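Local coordinates for putative uncharacterized protein (Streptococcus suis, PDB 4XZ7) that probably acts as a transglutaminase that contributes to the antiphagocytic defence of the bacterium, this chain being the homodimeric piece that carries the transglutaminase-like domain, at residues W364-D372 and V383-V391. Residues are numbered along the deposited sequence; the frame is centred on the assembly and turned at random.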
loop_
_atom_site.group_PDB
_atom_site.type_symbol
_atom_site.label_atom_id
_atom_site.label_comp_id
_atom_site.label_asym_id
_atom_site.label_seq_id
_atom_site.Cartn_x
_atom_site.Cartn_y
_atom_site.Cartn_z
ATOM N N TRP B 364 36.461 -14.793 -0.598
ATOM C CA TRP B 364 36.667 -13.464 -1.150
ATOM C C TRP B 364 36.556 -12.360 -0.096
ATOM O O TRP B 364 37.411 -11.477 -0.014
ATOM C CB TRP B 364 35.656 -13.216 -2.273
ATOM C CG TRP B 364 35.766 -11.872 -2.891
ATOM C CD1 TRP B 364 36.633 -11.494 -3.876
ATOM C CD2 TRP B 364 34.985 -10.716 -2.574
ATOM N NE1 TRP B 364 36.433 -10.174 -4.197
ATOM C CE2 TRP B 364 35.428 -9.671 -3.413
ATOM C CE3 TRP B 364 33.935 -10.465 -1.676
ATOM C CZ2 TRP B 364 34.875 -8.390 -3.371
ATOM C CZ3 TRP B 364 33.391 -9.193 -1.633
ATOM C CH2 TRP B 364 33.866 -8.170 -2.479
ATOM N N ALA B 365 35.494 -12.417 0.703
ATOM C CA ALA B 365 35.184 -11.352 1.654
ATOM C C ALA B 365 36.232 -11.246 2.759
ATOM O O ALA B 365 36.651 -10.151 3.123
ATOM C CB ALA B 365 33.792 -11.571 2.259
ATOM N N MET B 366 36.662 -12.388 3.283
ATOM C CA MET B 366 37.639 -12.401 4.365
ATOM C C MET B 366 38.945 -11.742 3.942
ATOM O O MET B 366 39.732 -11.321 4.788
ATOM C CB MET B 366 37.905 -13.829 4.836
ATOM C CG MET B 366 38.793 -14.643 3.920
ATOM S SD MET B 366 38.749 -16.392 4.348
ATOM C CE MET B 366 40.031 -17.028 3.267
ATOM N N LYS B 367 39.163 -11.638 2.633
ATOM C CA LYS B 367 40.400 -11.074 2.118
ATOM C C LYS B 367 40.258 -9.622 1.665
ATOM O O LYS B 367 41.246 -9.001 1.282
ATOM C CB LYS B 367 40.933 -11.929 0.963
ATOM C CG LYS B 367 41.580 -13.230 1.429
ATOM C CD LYS B 367 42.274 -13.969 0.299
ATOM C CE LYS B 367 41.284 -14.718 -0.573
ATOM N NZ LYS B 367 42.003 -15.564 -1.565
ATOM N N GLN B 368 39.044 -9.080 1.702
ATOM C CA GLN B 368 38.848 -7.679 1.335
ATOM C C GLN B 368 39.207 -6.780 2.505
ATOM O O GLN B 368 39.218 -7.240 3.652
ATOM C CB GLN B 368 37.395 -7.414 0.909
ATOM C CG GLN B 368 36.897 -8.319 -0.207
ATOM C CD GLN B 368 37.768 -8.242 -1.451
ATOM O OE1 GLN B 368 38.006 -7.160 -1.994
ATOM N NE2 GLN B 368 38.261 -9.392 -1.896
ATOM N N LYS B 369 39.508 -5.512 2.225
ATOM C CA LYS B 369 39.541 -4.503 3.279
ATOM C C LYS B 369 38.138 -4.431 3.843
ATOM O O LYS B 369 37.187 -4.297 3.076
ATOM C CB LYS B 369 39.970 -3.135 2.751
ATOM C CG LYS B 369 41.329 -3.116 2.047
ATOM C CD LYS B 369 41.764 -1.687 1.719
ATOM C CE LYS B 369 42.683 -1.644 0.503
ATOM N NZ LYS B 369 41.996 -2.159 -0.715
ATOM N N THR B 370 37.993 -4.515 5.161
ATOM C CA THR B 370 36.657 -4.574 5.753
ATOM C C THR B 370 35.812 -3.321 5.464
ATOM O O THR B 370 34.590 -3.418 5.319
ATOM C CB THR B 370 36.721 -4.800 7.285
ATOM O OG1 THR B 370 37.190 -3.618 7.944
ATOM C CG2 THR B 370 37.633 -5.967 7.612
ATOM N N ALA B 371 36.448 -2.155 5.353
ATOM C CA ALA B 371 35.688 -0.936 5.093
ATOM C C ALA B 371 35.070 -0.966 3.692
ATOM O O ALA B 371 33.969 -0.454 3.479
ATOM C CB ALA B 371 36.549 0.269 5.261
ATOM N N ASP B 372 35.787 -1.574 2.749
ATOM C CA ASP B 372 35.249 -1.818 1.409
ATOM C C ASP B 372 33.976 -2.650 1.468
ATOM O O ASP B 372 33.053 -2.428 0.687
ATOM C CB ASP B 372 36.276 -2.531 0.525
ATOM C CG ASP B 372 37.380 -1.617 0.065
ATOM O OD1 ASP B 372 37.148 -0.386 0.061
ATOM O OD2 ASP B 372 38.469 -2.131 -0.288
ATOM N N VAL B 383 37.488 0.412 12.333
ATOM C CA VAL B 383 38.817 -0.174 12.243
ATOM C C VAL B 383 39.595 0.469 11.098
ATOM O O VAL B 383 40.514 -0.133 10.540
ATOM C CB VAL B 383 38.743 -1.705 12.039
ATOM C CG1 VAL B 383 38.176 -2.382 13.287
ATOM C CG2 VAL B 383 37.893 -2.041 10.806
ATOM N N GLY B 384 39.216 1.694 10.750
ATOM C CA GLY B 384 39.871 2.404 9.670
ATOM C C GLY B 384 39.492 1.860 8.306
ATOM O O GLY B 384 38.566 1.048 8.176
ATOM N N LEU B 385 40.225 2.291 7.284
ATOM C CA LEU B 385 39.871 1.981 5.905
ATOM C C LEU B 385 40.798 0.932 5.289
ATOM O O LEU B 385 40.632 0.558 4.124
ATOM C CB LEU B 385 39.897 3.255 5.051
ATOM C CG LEU B 385 39.017 4.446 5.459
ATOM C CD1 LEU B 385 37.621 3.994 5.848
ATOM C CD2 LEU B 385 39.640 5.290 6.571
ATOM N N ASP B 386 41.765 0.449 6.067
ATOM C CA ASP B 386 42.797 -0.426 5.516
ATOM C C ASP B 386 42.909 -1.798 6.167
ATOM O O ASP B 386 43.756 -2.599 5.771
ATOM C CB ASP B 386 44.158 0.268 5.603
ATOM C CG ASP B 386 44.232 1.491 4.732
ATOM O OD1 ASP B 386 43.776 1.417 3.569
ATOM O OD2 ASP B 386 44.729 2.530 5.217
ATOM N N TYR B 387 42.075 -2.082 7.162
ATOM C CA TYR B 387 42.211 -3.359 7.860
ATOM C C TYR B 387 41.597 -4.511 7.083
ATOM O O TYR B 387 40.484 -4.414 6.547
ATOM C CB TYR B 387 41.598 -3.301 9.257
ATOM C CG TYR B 387 41.479 -4.669 9.893
ATOM C CD1 TYR B 387 40.233 -5.212 10.194
ATOM C CD2 TYR B 387 42.612 -5.436 10.160
ATOM C CE1 TYR B 387 40.116 -6.471 10.769
ATOM C CE2 TYR B 387 42.508 -6.690 10.727
ATOM C CZ TYR B 387 41.256 -7.203 11.033
ATOM O OH TYR B 387 41.144 -8.451 11.598
ATOM N N ILE B 388 42.345 -5.607 7.044
ATOM C CA ILE B 388 41.933 -6.833 6.383
ATOM C C ILE B 388 41.955 -7.977 7.396
ATOM O O ILE B 388 42.989 -8.251 8.015
ATOM C CB ILE B 388 42.851 -7.153 5.190
ATOM C CG1 ILE B 388 42.902 -5.956 4.229
ATOM C CG2 ILE B 388 42.397 -8.430 4.487
ATOM C CD1 ILE B 388 43.790 -6.179 3.018
ATOM N N ALA B 389 40.810 -8.634 7.568
ATOM C CA ALA B 389 40.656 -9.642 8.609
ATOM C C ALA B 389 41.573 -10.840 8.415
ATOM O O ALA B 389 42.071 -11.407 9.380
ATOM C CB ALA B 389 39.213 -10.108 8.677
ATOM N N TYR B 390 41.774 -11.226 7.163
ATOM C CA TYR B 390 42.566 -12.399 6.839
ATOM C C TYR B 390 44.020 -12.137 7.161
ATOM O O TYR B 390 44.463 -10.987 7.169
ATOM C CB TYR B 390 42.404 -12.766 5.364
ATOM C CG TYR B 390 43.042 -14.076 4.976
ATOM C CD1 TYR B 390 42.605 -15.274 5.529
ATOM C CD2 TYR B 390 44.071 -14.120 4.042
ATOM C CE1 TYR B 390 43.183 -16.474 5.174
ATOM C CE2 TYR B 390 44.653 -15.314 3.680
ATOM C CZ TYR B 390 44.206 -16.486 4.248
ATOM O OH TYR B 390 44.785 -17.679 3.887
ATOM N N VAL B 391 44.756 -13.207 7.430
ATOM C CA VAL B 391 46.186 -13.107 7.715
ATOM C C VAL B 391 46.945 -14.242 7.025
ATOM O O VAL B 391 46.429 -15.360 6.942
ATOM C CB VAL B 391 46.428 -13.132 9.220
HETATM O O HOH W 1 38.848 -9.117 5.772
HETATM O O HOH W 2 38.850 -1.729 6.719
#
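Tyr390 lies alongside Met366 and Lys367, all three side chains pointing the same way; the latter two hold the central positions of a type I beta turn, Ala365 to Gln368, leading out of helix 359-365. The tyrosine CG stands anti to the backbone N (chi1 -172°), which carries the ring out beside them. Met366 runs extended beyond CG and brings its methyl CE to 3.7 Å from Tyr390 CE1, an oblique Met-aromatic contact with the sulfur 5.0 Å from the ring centroid; from the same side of the ring plane, Lys367 CG meets Tyr390 CD2 at 3.7 Å. Thr370 N donates a nearly straight bond (2.9 Å) to Tyr387 O, whereas the bond from Tyr390 N to Met366 O is weak. Between these two, one water bridges Met366 O, Gln368 O and Ala389 N. A second water links Thr370 OG1 and Ala371 N to Gly384 O and Tyr387 O. With chi1 at 72°, Thr370 turns its hydroxyl to this water and leaves CG2 3.7 Å from Tyr387 CD1, crossing that side chain obliquely. Ile388 CG2 packs against Lys367 O and Gln368 O, and Lys369 CG lies against Ile388 CG1 (3.9 Å) before its amine turns back to a salt bridge with Asp372. The contact thus ties the loop following helix 359-365 to the end of the modelled chain, with Met366, Ala389 and Tyr390 resting on Tyr301 of strand 294-302 and Met366 also touching Trp306 of strand 305-309.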